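Local structure of uronate isomerase (2Q01) at residues B[397-402]-B[410-415]; B[370-375]-B[401-406]; B[359-362]-B[366-369]; B[35-40]-B[431-436]; B[381-386]-B[405-410]. The protein catalyses the interconversion of D-glucuronate and D-fructuronate, and of D-galacturonate and D-tagaturonate, in bacterial uronate metabolism. One frame throughout, in Å; residues are numbered along the deposited sequence.

Contact 1 of 5, residues B[397-402]-B[410-415]; sequences MRFREQ and YNTVGF. With K (potassium ion), chain E.
Arg400 and Phe399 reach from helix 393-407 to Thr412, in the loop that folds back beside this helix in the TIM-barrel domain. The close-packed part is small and buried. Thr412 meets Phe399 through its methyl, CG2 lying 4.2 Å from the ring atom CZ, while its hydroxyl faces the arginine. A bend in the Arg400 chain at chi2 (-63°) brings one guanidinium face against its neighbour Phe399, whose CE1 stands 4.0 Å above the plane, toward the rim. Threonine suits this place because one small branched side chain offers a methyl to the ring and an oxygen to the charged group; the oxygen's stronger partner is the carbonyl O of Phe409. Arg400 also makes a long, weak ion pair with Asp436.

The outer side of the helix is looser: Arg398, Glu401 and Gln402 are partly exposed and lie at subunit interfaces; Glu401 keeps its carboxylate for Arg442 of its own chain, and Arg398 salt-bridges Glu364. On the loop, Asn411 OD1 binds the potassium ion at 2.7 Å. Across the buried side, Arg400 NH2 points almost straight (175°) at Thr412 OG1, in the guanidinium plane, yet the bond is weak at 3.3 Å.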
# COMPACT_ATOMS: atom_id res chain seq x y z
N MET B 397 8.58 -7.57 7.35
CA MET B 397 9.50 -7.02 6.37
C MET B 397 8.95 -5.72 5.80
O MET B 397 9.69 -4.75 5.68
CB MET B 397 9.77 -8.03 5.24
CG MET B 397 10.89 -7.63 4.27
SD MET B 397 12.55 -7.60 4.99
CE MET B 397 12.79 -9.31 5.43
N ARG B 398 7.66 -5.71 5.46
CA ARG B 398 7.00 -4.50 4.95
C ARG B 398 7.04 -3.36 5.96
O ARG B 398 7.31 -2.22 5.60
CB ARG B 398 5.57 -4.80 4.52
CG ARG B 398 5.45 -5.41 3.13
CD ARG B 398 4.04 -5.32 2.59
NE ARG B 398 3.09 -6.12 3.37
CZ ARG B 398 2.78 -7.39 3.12
NH1 ARG B 398 1.89 -8.02 3.88
NH2 ARG B 398 3.35 -8.03 2.11
N PHE B 399 6.79 -3.69 7.23
CA PHE B 399 6.97 -2.75 8.32
C PHE B 399 8.37 -2.14 8.27
O PHE B 399 8.49 -0.93 8.15
CB PHE B 399 6.69 -3.43 9.67
CG PHE B 399 6.91 -2.54 10.86
CD1 PHE B 399 8.07 -2.64 11.62
CD2 PHE B 399 5.96 -1.59 11.21
CE1 PHE B 399 8.28 -1.81 12.72
CE2 PHE B 399 6.16 -0.76 12.32
CZ PHE B 399 7.32 -0.86 13.07
N ARG B 400 9.41 -2.97 8.33
CA ARG B 400 10.81 -2.51 8.28
C ARG B 400 11.15 -1.70 7.02
O ARG B 400 11.88 -0.72 7.10
CB ARG B 400 11.80 -3.67 8.43
CG ARG B 400 11.88 -4.30 9.83
CD ARG B 400 12.36 -3.31 10.91
NE ARG B 400 12.25 -3.89 12.25
CZ ARG B 400 12.19 -3.20 13.39
NH1 ARG B 400 12.08 -3.84 14.54
NH2 ARG B 400 12.22 -1.87 13.38
N GLU B 401 10.62 -2.13 5.88
CA GLU B 401 10.81 -1.41 4.61
C GLU B 401 10.10 -0.06 4.53
O GLU B 401 10.54 0.84 3.81
CB GLU B 401 10.37 -2.28 3.43
CG GLU B 401 11.32 -3.42 3.09
CD GLU B 401 10.78 -4.34 2.01
OE1 GLU B 401 9.65 -4.10 1.51
OE2 GLU B 401 11.48 -5.31 1.65
N GLN B 402 8.99 0.09 5.26
CA GLN B 402 8.15 1.29 5.13
C GLN B 402 8.30 2.32 6.26
O GLN B 402 7.97 3.49 6.09
CB GLN B 402 6.69 0.90 4.92
CG GLN B 402 6.40 0.51 3.47
CD GLN B 402 5.13 -0.30 3.29
OE1 GLN B 402 4.98 -1.01 2.29
NE2 GLN B 402 4.21 -0.21 4.25
N TYR B 410 15.06 3.56 16.34
CA TYR B 410 15.03 3.88 17.76
C TYR B 410 13.71 4.51 18.17
O TYR B 410 13.47 4.78 19.35
CB TYR B 410 16.23 4.75 18.12
CG TYR B 410 17.55 4.06 17.83
CD1 TYR B 410 18.22 4.26 16.63
CD2 TYR B 410 18.11 3.17 18.75
CE1 TYR B 410 19.41 3.61 16.35
CE2 TYR B 410 19.31 2.52 18.48
CZ TYR B 410 19.95 2.74 17.27
OH TYR B 410 21.13 2.11 16.99
N ASN B 411 12.85 4.71 17.17
CA ASN B 411 11.46 5.10 17.34
C ASN B 411 10.52 3.90 17.22
O ASN B 411 9.31 4.06 17.09
CB ASN B 411 11.08 6.14 16.30
CG ASN B 411 11.57 7.53 16.65
OD1 ASN B 411 11.42 7.98 17.80
ND2 ASN B 411 12.09 8.25 15.68
N THR B 412 11.09 2.69 17.23
CA THR B 412 10.32 1.45 17.28
C THR B 412 10.58 0.75 18.62
O THR B 412 11.46 1.15 19.38
CB THR B 412 10.61 0.52 16.06
OG1 THR B 412 11.90 -0.09 16.19
CG2 THR B 412 10.52 1.30 14.73
N VAL B 413 9.79 -0.28 18.94
CA VAL B 413 9.83 -0.91 20.27
C VAL B 413 10.22 -2.40 20.24
O VAL B 413 10.10 -3.10 21.25
CB VAL B 413 8.49 -0.71 21.06
CG1 VAL B 413 8.15 0.75 21.19
CG2 VAL B 413 7.33 -1.46 20.40
N GLY B 414 10.68 -2.88 19.09
CA GLY B 414 10.99 -4.29 18.93
C GLY B 414 9.76 -5.12 18.61
O GLY B 414 8.91 -4.72 17.82
N PHE B 415 9.66 -6.29 19.25
CA PHE B 415 8.64 -7.28 18.91
C PHE B 415 7.84 -7.71 20.13
O PHE B 415 8.40 -7.89 21.22
CB PHE B 415 9.31 -8.49 18.23
CG PHE B 415 8.37 -9.64 17.95
CD1 PHE B 415 7.51 -9.60 16.85
CD2 PHE B 415 8.35 -10.77 18.78
CE1 PHE B 415 6.64 -10.66 16.60
CE2 PHE B 415 7.48 -11.83 18.53
CZ PHE B 415 6.63 -11.78 17.44
K K E . 9.39 9.40 18.88
O HOH W 1 10.53 8.82 21.17

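Contact 2 of 5, residues B[370-375]-B[401-406]; sequences ELAPLA and EQVTET. With K (potassium ion), chain E.
Beside the potassium site, two neighbouring helices pack through Ala372 and Pro373 of 370-375 and Val403 and Thr406 of 401-406. Their axes come within 8.4 Å and run nearly parallel, crossing at -23°. So close an approach suits alanine: Ala372 CB, directed at the other helix, rests 3.6 Å from the backbone O of Val403 and 3.8 Å from Thr406 CB. Val403 adds CG2 at 4.3 Å from Ala372 CB.

In the TIM-barrel order these helices flank strand 381-383, a helix-strand-helix run of successive beta-alpha units, and Leu383 of that strand touches Leu371, Ala375 and Val403. Thr406 turns its methyl rather than its hydroxyl inward. With CG2 anti to the backbone N, the methyl lies 3.6 Å from Ala372 O and 3.7 Å from Pro373 N. Proline has no N-H to give the preceding turn, and helix 370-375 is kinked there. Pro373 O is bonded by Arg71 of the second subunit, whose side chain also packs on Thr406. Two residues on, the carbonyl O of Ala375 binds the potassium ion at 2.9 Å.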
# COMPACT_ATOMS: atom_id res chain seq x y z
N GLU B 370 1.56 7.92 7.57
CA GLU B 370 1.14 8.62 8.77
C GLU B 370 1.99 8.30 9.98
O GLU B 370 2.47 9.21 10.65
CB GLU B 370 -0.33 8.33 9.07
CG GLU B 370 -1.26 8.57 7.88
CD GLU B 370 -2.73 8.56 8.24
OE1 GLU B 370 -3.07 8.24 9.40
OE2 GLU B 370 -3.55 8.90 7.36
N LEU B 371 2.18 7.01 10.26
CA LEU B 371 2.81 6.54 11.49
C LEU B 371 4.28 6.92 11.64
O LEU B 371 4.66 7.47 12.68
CB LEU B 371 2.66 5.03 11.64
CG LEU B 371 1.28 4.44 11.97
CD1 LEU B 371 1.40 2.93 12.08
CD2 LEU B 371 0.73 5.01 13.26
N ALA B 372 5.09 6.64 10.63
CA ALA B 372 6.50 6.99 10.67
C ALA B 372 6.77 8.51 10.68
O ALA B 372 7.59 8.95 11.49
CB ALA B 372 7.30 6.28 9.56
N PRO B 373 6.09 9.30 9.80
CA PRO B 373 6.16 10.77 9.93
C PRO B 373 5.79 11.33 11.31
O PRO B 373 6.43 12.27 11.78
CB PRO B 373 5.17 11.26 8.88
CG PRO B 373 5.26 10.20 7.81
CD PRO B 373 5.31 8.93 8.61
N LEU B 374 4.76 10.76 11.94
CA LEU B 374 4.35 11.16 13.28
C LEU B 374 5.38 10.75 14.33
O LEU B 374 5.76 11.55 15.18
CB LEU B 374 2.97 10.58 13.63
CG LEU B 374 1.70 11.27 13.09
CD1 LEU B 374 0.49 10.39 13.36
CD2 LEU B 374 1.50 12.65 13.68
N ALA B 375 5.82 9.50 14.26
CA ALA B 375 6.74 8.95 15.25
C ALA B 375 8.17 9.42 15.05
O ALA B 375 8.95 9.44 16.01
CB ALA B 375 6.67 7.44 15.29
N GLU B 401 10.62 -2.13 5.88
CA GLU B 401 10.81 -1.41 4.61
C GLU B 401 10.10 -0.06 4.53
O GLU B 401 10.54 0.84 3.81
CB GLU B 401 10.37 -2.28 3.43
CG GLU B 401 11.32 -3.42 3.09
CD GLU B 401 10.78 -4.34 2.01
OE1 GLU B 401 9.65 -4.10 1.51
OE2 GLU B 401 11.48 -5.31 1.65
N GLN B 402 8.99 0.09 5.26
CA GLN B 402 8.15 1.29 5.13
C GLN B 402 8.30 2.32 6.26
O GLN B 402 7.97 3.49 6.09
CB GLN B 402 6.69 0.90 4.92
CG GLN B 402 6.40 0.51 3.47
CD GLN B 402 5.13 -0.30 3.29
OE1 GLN B 402 4.98 -1.01 2.29
NE2 GLN B 402 4.21 -0.21 4.25
N VAL B 403 8.83 1.88 7.39
CA VAL B 403 8.88 2.66 8.62
C VAL B 403 10.27 3.23 8.94
O VAL B 403 10.39 4.34 9.47
CB VAL B 403 8.31 1.80 9.79
CG1 VAL B 403 9.00 2.04 11.12
CG2 VAL B 403 6.81 1.98 9.88
N THR B 404 11.31 2.48 8.57
CA THR B 404 12.70 2.77 8.97
C THR B 404 13.21 4.12 8.47
O THR B 404 13.85 4.86 9.22
CB THR B 404 13.64 1.65 8.47
OG1 THR B 404 13.22 0.40 9.01
CG2 THR B 404 15.08 1.91 8.90
N GLU B 405 12.92 4.45 7.22
CA GLU B 405 13.49 5.64 6.60
C GLU B 405 13.09 6.98 7.24
O GLU B 405 13.87 7.93 7.24
CB GLU B 405 13.25 5.61 5.09
CG GLU B 405 14.07 4.49 4.45
CD GLU B 405 13.68 4.19 3.02
OE1 GLU B 405 12.47 4.19 2.72
OE2 GLU B 405 14.59 3.96 2.20
N THR B 406 11.89 7.05 7.81
CA THR B 406 11.43 8.25 8.51
C THR B 406 11.55 8.14 10.04
O THR B 406 12.05 9.06 10.69
CB THR B 406 9.99 8.61 8.10
OG1 THR B 406 9.91 8.68 6.68
CG2 THR B 406 9.60 9.94 8.68
K K E . 9.39 9.40 18.88
O HOH W 1 10.53 8.82 21.17

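Contact 3 of 5, residues B[359-362]-B[366-369]; sequences LFTL and TYSR
This is a short-range, buried contact between Thr361 and two residues at the beginning of the segment 366-369, Thr366 and Tyr367, at the point where strand 357-359 gives way to helix 366-375. Thr361 CG2 meets the Tyr367 ring obliquely and comes within 3.5 Å of CE1. The phenol reaches past the methyl toward the backbone beyond it, and water 2 completes the bridge, donating at 2.6 Å to Thr361 O and, at the same distance, to Tyr367 OH. A tyrosine fits here because its long flat side chain provides both an apolar flank for the methyl and a polar end for the water.

Such a strand-to-helix loop is the beta-alpha connection of a TIM barrel, the class of loop that in this superfamily gathers at the end of the barrel bearing the active site. With its hydroxyl anti to the backbone N (chi1 -153°), Thr361 places OG1 3.2 Å from Thr366 OG1. The two oxygens have firmer partners elsewhere: Tyr338 OH and Asp363 N for Thr361, Asp363 O for Thr366. Replacing Tyr367 by an alanine would probably strip the methyl of its aromatic cover and leave the water without its second bond. On its other flank the ring packs edge-to-face with Phe399, and its side chain also touches Gln402 and Val403 of helix 393-407.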
# COMPACT_ATOMS: atom_id res chain seq x y z
N LEU B 359 2.17 3.28 19.12
CA LEU B 359 1.10 3.15 18.12
C LEU B 359 1.22 1.87 17.30
O LEU B 359 2.30 1.52 16.82
CB LEU B 359 1.10 4.34 17.17
CG LEU B 359 0.89 5.75 17.72
CD1 LEU B 359 1.18 6.74 16.61
CD2 LEU B 359 -0.52 5.95 18.29
N PHE B 360 0.09 1.21 17.13
CA PHE B 360 -0.01 -0.01 16.34
C PHE B 360 -1.00 0.26 15.22
O PHE B 360 -1.74 1.23 15.28
CB PHE B 360 -0.52 -1.16 17.20
CG PHE B 360 0.50 -1.73 18.12
CD1 PHE B 360 0.83 -1.08 19.31
CD2 PHE B 360 1.14 -2.92 17.82
CE1 PHE B 360 1.79 -1.61 20.16
CE2 PHE B 360 2.08 -3.46 18.67
CZ PHE B 360 2.41 -2.80 19.85
N THR B 361 -1.01 -0.61 14.21
CA THR B 361 -1.96 -0.49 13.12
C THR B 361 -2.34 -1.85 12.54
O THR B 361 -1.60 -2.83 12.65
CB THR B 361 -1.46 0.47 12.01
OG1 THR B 361 -2.58 1.05 11.33
CG2 THR B 361 -0.57 -0.23 11.01
N LEU B 362 -3.53 -1.90 11.94
CA LEU B 362 -4.00 -3.03 11.16
C LEU B 362 -4.03 -2.61 9.69
O LEU B 362 -4.31 -3.40 8.79
CB LEU B 362 -5.39 -3.44 11.63
CG LEU B 362 -5.63 -4.78 12.34
CD1 LEU B 362 -4.36 -5.41 12.83
CD2 LEU B 362 -6.66 -4.64 13.46
N THR B 366 -0.70 3.07 6.42
CA THR B 366 -0.40 4.19 7.31
C THR B 366 1.05 4.21 7.78
O THR B 366 1.46 5.17 8.45
CB THR B 366 -1.31 4.19 8.56
OG1 THR B 366 -1.10 3.00 9.32
CG2 THR B 366 -2.78 4.29 8.18
N TYR B 367 1.82 3.17 7.45
CA TYR B 367 3.23 3.07 7.87
C TYR B 367 4.07 4.23 7.36
O TYR B 367 4.60 5.01 8.14
CB TYR B 367 3.88 1.76 7.39
CG TYR B 367 3.48 0.52 8.15
CD1 TYR B 367 3.13 0.59 9.50
CD2 TYR B 367 3.49 -0.72 7.53
CE1 TYR B 367 2.77 -0.56 10.20
CE2 TYR B 367 3.13 -1.87 8.22
CZ TYR B 367 2.77 -1.79 9.55
OH TYR B 367 2.41 -2.94 10.24
N SER B 368 4.17 4.33 6.05
CA SER B 368 5.00 5.35 5.43
C SER B 368 4.26 6.67 5.42
O SER B 368 4.89 7.73 5.46
CB SER B 368 5.37 4.94 4.01
OG SER B 368 4.20 4.75 3.24
N ARG B 369 2.94 6.61 5.37
CA ARG B 369 2.13 7.80 5.21
C ARG B 369 1.98 8.59 6.50
O ARG B 369 2.24 9.78 6.53
CB ARG B 369 0.75 7.47 4.65
CG ARG B 369 0.10 8.66 3.94
CD ARG B 369 -1.42 8.64 4.02
NE ARG B 369 -2.00 7.40 3.49
CZ ARG B 369 -2.78 6.58 4.19
NH1 ARG B 369 -3.09 6.85 5.45
NH2 ARG B 369 -3.25 5.47 3.62
O HOH W 2 0.49 -3.95 11.62

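Contact 4 of 5, residues B[35-40]-B[431-436]; sequences LPIISP and VARRVD
The guanidinium of Arg433 presents its edge, not a face, to the backbone of Leu35 and Pro36: Leu35 O lies close to the guanidinium plane, with Pro36 O beside it at the same rim. Ile37 CA stands oblique to the guanidinium, and Ile37 CG1 lies 4.0 Å from Arg433 NH2; the two side chains cross at about a right angle.

Three bonds form along that edge. The clear one runs from Arg433 NH1 to Leu35 O, 3.0 Å long with an angle of 154° at the hydrogen; it meets the carbonyl at 131° and tilts out of the carbonyl plane. Two weak bonds go from Arg433 NH2, one to the same Leu35 O, at 3.3 Å, and one to Pro36 O, at 3.1 Å. Leu35 O thus receives both terminal nitrogens, one of them weakly. Arginine suits the task because the nearest CA atoms, those of Leu35 and Arg433, are 10.1 Å apart: a long chain, here extended from CG to NE, spans that gap and still offers several N-H groups. A leucine in place of Arg433 would probably leave the carbonyls of Leu35 and Pro36 without these donors.

The Arg433 side chain also touches Val32 and Thr462, while farther along the strand Ile38 O accepts a bond from His429 of the same helix. Leu35 and Pro36 lead into strand 37-39, the first in the chain, whereas helix 425-445 is the last but one in the chain; bringing such distant parts side by side is consistent with the closure of a TIM barrel.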
# COMPACT_ATOMS: atom_id res chain seq x y z
N LEU B 35 19.34 -15.10 23.04
CA LEU B 35 18.97 -14.06 24.00
C LEU B 35 17.62 -14.39 24.63
O LEU B 35 16.79 -15.04 24.00
CB LEU B 35 18.92 -12.68 23.32
CG LEU B 35 20.23 -11.94 23.06
CD1 LEU B 35 19.96 -10.67 22.28
CD2 LEU B 35 20.97 -11.61 24.35
N PRO B 36 17.41 -13.95 25.89
CA PRO B 36 16.11 -14.21 26.53
C PRO B 36 14.95 -13.55 25.79
O PRO B 36 15.13 -12.51 25.15
CB PRO B 36 16.27 -13.60 27.93
CG PRO B 36 17.76 -13.54 28.15
CD PRO B 36 18.32 -13.23 26.80
N ILE B 37 13.78 -14.17 25.87
CA ILE B 37 12.57 -13.64 25.26
C ILE B 37 11.94 -12.57 26.16
O ILE B 37 11.65 -12.81 27.33
CB ILE B 37 11.57 -14.77 24.94
CG1 ILE B 37 12.10 -15.64 23.79
CG2 ILE B 37 10.19 -14.22 24.59
CD1 ILE B 37 11.42 -16.99 23.67
N ILE B 38 11.75 -11.38 25.60
CA ILE B 38 10.99 -10.33 26.28
C ILE B 38 9.66 -10.16 25.55
O ILE B 38 9.63 -9.80 24.36
CB ILE B 38 11.76 -9.00 26.34
CG1 ILE B 38 13.04 -9.18 27.14
CG2 ILE B 38 10.89 -7.90 26.96
CD1 ILE B 38 14.07 -8.15 26.81
N SER B 39 8.59 -10.43 26.28
CA SER B 39 7.26 -10.49 25.70
C SER B 39 6.31 -9.50 26.41
O SER B 39 5.52 -9.90 27.27
CB SER B 39 6.74 -11.93 25.78
OG SER B 39 5.48 -12.05 25.15
N PRO B 40 6.37 -8.21 26.02
CA PRO B 40 5.77 -7.15 26.82
C PRO B 40 4.27 -6.90 26.56
O PRO B 40 3.66 -6.09 27.25
CB PRO B 40 6.59 -5.93 26.43
CG PRO B 40 7.08 -6.22 25.04
CD PRO B 40 7.00 -7.69 24.80
N VAL B 431 11.01 -16.16 14.57
CA VAL B 431 10.63 -15.56 13.28
C VAL B 431 10.99 -14.06 13.26
O VAL B 431 11.54 -13.57 12.28
CB VAL B 431 9.11 -15.76 13.00
CG1 VAL B 431 8.63 -14.92 11.80
CG2 VAL B 431 8.81 -17.20 12.76
N ALA B 432 10.69 -13.36 14.36
CA ALA B 432 11.03 -11.94 14.50
C ALA B 432 12.53 -11.71 14.34
O ALA B 432 12.94 -10.78 13.65
CB ALA B 432 10.58 -11.44 15.85
N ARG B 433 13.32 -12.56 14.98
CA ARG B 433 14.78 -12.46 14.96
C ARG B 433 15.41 -12.74 13.59
O ARG B 433 16.37 -12.07 13.21
CB ARG B 433 15.37 -13.35 16.05
CG ARG B 433 15.05 -12.83 17.45
CD ARG B 433 15.27 -13.86 18.54
NE ARG B 433 14.88 -13.29 19.83
CZ ARG B 433 15.21 -13.78 21.02
NH1 ARG B 433 15.95 -14.88 21.13
NH2 ARG B 433 14.80 -13.16 22.12
N ARG B 434 14.85 -13.70 12.85
CA ARG B 434 15.35 -14.05 11.51
C ARG B 434 15.01 -13.00 10.46
O ARG B 434 15.84 -12.70 9.60
CB ARG B 434 14.79 -15.40 11.06
CG ARG B 434 15.32 -16.55 11.87
CD ARG B 434 14.75 -17.87 11.44
NE ARG B 434 15.42 -18.93 12.18
CZ ARG B 434 16.44 -19.64 11.71
NH1 ARG B 434 16.99 -20.57 12.48
NH2 ARG B 434 16.89 -19.44 10.48
N VAL B 435 13.79 -12.47 10.53
CA VAL B 435 13.32 -11.44 9.59
C VAL B 435 14.08 -10.12 9.80
O VAL B 435 14.49 -9.48 8.83
CB VAL B 435 11.79 -11.24 9.66
CG1 VAL B 435 11.34 -10.02 8.86
CG2 VAL B 435 11.08 -12.47 9.15
N ASP B 436 14.27 -9.74 11.06
CA ASP B 436 15.10 -8.58 11.41
C ASP B 436 16.55 -8.77 10.96
O ASP B 436 17.18 -7.82 10.50
CB ASP B 436 15.07 -8.30 12.92
CG ASP B 436 13.76 -7.68 13.39
OD1 ASP B 436 13.63 -7.44 14.61
OD2 ASP B 436 12.86 -7.43 12.56

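Contact 5 of 5, residues B[381-386]-B[405-410]; sequences LKLGPS and ETAGFY. With K (potassium ion), chain E.
Two positive charges share one water here: Lys382, whose side chain also passes the carbonyl of Tyr410, gives a hydrogen bond from NZ to water 1 at 2.9 Å, and that water coordinates the potassium ion at 2.6 Å. The water oxygen, turned to both cations, probably eases the repulsion between them. To get there the lysine bends sharply at chi2 (92°), away from a staggered value, and its CE and NZ both end 3.6 Å from Tyr410 O. The partial negative charge of this carbonyl probably helps to stabilise the ammonium group, although the two are not hydrogen-bonded; Tyr410 O also takes a weak hydrogen bond from Gln76 of the second subunit.

The backbone just before Lys382 serves the metal directly, Leu381 O binding potassium at 2.6 Å. Ala375 O, Tyr378 O and Asn411 OD1 of the same chain and Ser75 O of the second subunit complete the site, which therefore straddles a subunit interface.

The apolar half of the contact is a single touch, Leu383 CD1 against Ala407 CB at 4.3 Å, where a small alanine lets the last helical turn lie near the strand. Gly408, with a positive phi of 77°, then ends the helix and turns the chain toward Tyr410. Strand 381-383 runs parallel to strand 357-359, and Leu383 is wedged between helix 366-375, through Leu371 and Ala375, and helix 393-407, through Val403 and Ala407.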
# COMPACT_ATOMS: atom_id res chain seq x y z
N LEU B 381 5.75 9.57 20.85
CA LEU B 381 5.20 8.51 19.99
C LEU B 381 6.25 7.49 19.58
O LEU B 381 7.36 7.86 19.21
CB LEU B 381 4.60 9.13 18.73
CG LEU B 381 3.09 9.31 18.59
CD1 LEU B 381 2.35 9.48 19.91
CD2 LEU B 381 2.81 10.48 17.65
N LYS B 382 5.90 6.21 19.63
CA LYS B 382 6.81 5.16 19.21
C LYS B 382 5.98 4.20 18.38
O LYS B 382 4.76 4.17 18.52
CB LYS B 382 7.37 4.45 20.43
CG LYS B 382 8.87 4.31 20.48
CD LYS B 382 9.51 5.46 21.20
CE LYS B 382 10.82 5.06 21.84
NZ LYS B 382 11.66 6.26 22.07
N LEU B 383 6.63 3.40 17.53
CA LEU B 383 5.90 2.46 16.68
C LEU B 383 5.99 1.04 17.17
O LEU B 383 7.07 0.54 17.45
CB LEU B 383 6.37 2.55 15.23
CG LEU B 383 6.00 3.86 14.54
CD1 LEU B 383 6.29 3.78 13.08
CD2 LEU B 383 4.54 4.23 14.79
N GLY B 384 4.84 0.39 17.27
CA GLY B 384 4.77 -1.01 17.64
C GLY B 384 5.02 -1.84 16.41
O GLY B 384 4.90 -1.34 15.30
N PRO B 385 5.38 -3.13 16.60
CA PRO B 385 5.61 -4.00 15.46
C PRO B 385 4.34 -4.28 14.68
O PRO B 385 3.24 -3.96 15.15
CB PRO B 385 6.12 -5.30 16.10
CG PRO B 385 5.57 -5.27 17.48
CD PRO B 385 5.60 -3.83 17.88
N SER B 386 4.49 -4.86 13.49
CA SER B 386 3.35 -5.27 12.70
C SER B 386 2.50 -6.26 13.49
O SER B 386 3.01 -7.16 14.15
CB SER B 386 3.80 -5.85 11.36
OG SER B 386 4.81 -6.83 11.55
N GLU B 405 12.92 4.45 7.22
CA GLU B 405 13.49 5.64 6.60
C GLU B 405 13.09 6.98 7.24
O GLU B 405 13.87 7.93 7.24
CB GLU B 405 13.25 5.61 5.09
CG GLU B 405 14.07 4.49 4.45
CD GLU B 405 13.68 4.19 3.02
OE1 GLU B 405 12.47 4.19 2.72
OE2 GLU B 405 14.59 3.96 2.20
N THR B 406 11.89 7.05 7.81
CA THR B 406 11.43 8.25 8.51
C THR B 406 11.55 8.14 10.04
O THR B 406 12.05 9.06 10.69
CB THR B 406 9.99 8.61 8.10
OG1 THR B 406 9.91 8.68 6.68
CG2 THR B 406 9.60 9.94 8.68
N ALA B 407 11.10 7.02 10.60
CA ALA B 407 11.13 6.83 12.05
C ALA B 407 12.50 6.38 12.57
O ALA B 407 12.85 6.65 13.72
CB ALA B 407 10.04 5.86 12.48
N GLY B 408 13.28 5.71 11.73
CA GLY B 408 14.51 5.08 12.18
C GLY B 408 14.18 3.82 12.94
O GLY B 408 13.06 3.32 12.87
N PHE B 409 15.18 3.29 13.65
CA PHE B 409 15.01 2.07 14.43
C PHE B 409 14.67 2.38 15.89
O PHE B 409 14.06 1.56 16.57
CB PHE B 409 16.27 1.23 14.39
CG PHE B 409 16.54 0.59 13.06
CD1 PHE B 409 15.89 -0.59 12.70
CD2 PHE B 409 17.45 1.15 12.18
CE1 PHE B 409 16.15 -1.20 11.47
CE2 PHE B 409 17.72 0.55 10.95
CZ PHE B 409 17.06 -0.62 10.60
N TYR B 410 15.06 3.56 16.34
CA TYR B 410 15.03 3.88 17.76
C TYR B 410 13.71 4.51 18.17
O TYR B 410 13.47 4.78 19.35
CB TYR B 410 16.23 4.75 18.12
CG TYR B 410 17.55 4.06 17.83
CD1 TYR B 410 18.22 4.26 16.63
CD2 TYR B 410 18.11 3.17 18.75
CE1 TYR B 410 19.41 3.61 16.35
CE2 TYR B 410 19.31 2.52 18.48
CZ TYR B 410 19.95 2.74 17.27
OH TYR B 410 21.13 2.11 16.99
K K E . 9.39 9.40 18.88
O HOH W 1 10.53 8.82 21.17

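From the N terminus, contact 4 opens first, at 35-40, and closes last, at 431-436, so its loop of nearly 400 residues encloses all the others. Contact 3 closes a small loop between strand 357-359 and helix 366-375. The same helix then opens contact 2, and strand 381-383 opens contact 5; both close on helix 393-407, sharing Glu405 and Thr406. Contact 1 opens on that helix before contact 2 has closed, and it crosses contact 5 by ending in the following loop. Contacts 1, 2 and 5 thus converge on one potassium ion at the interface with the second subunit, whereas contact 4 joins the first strand to helix 425-445.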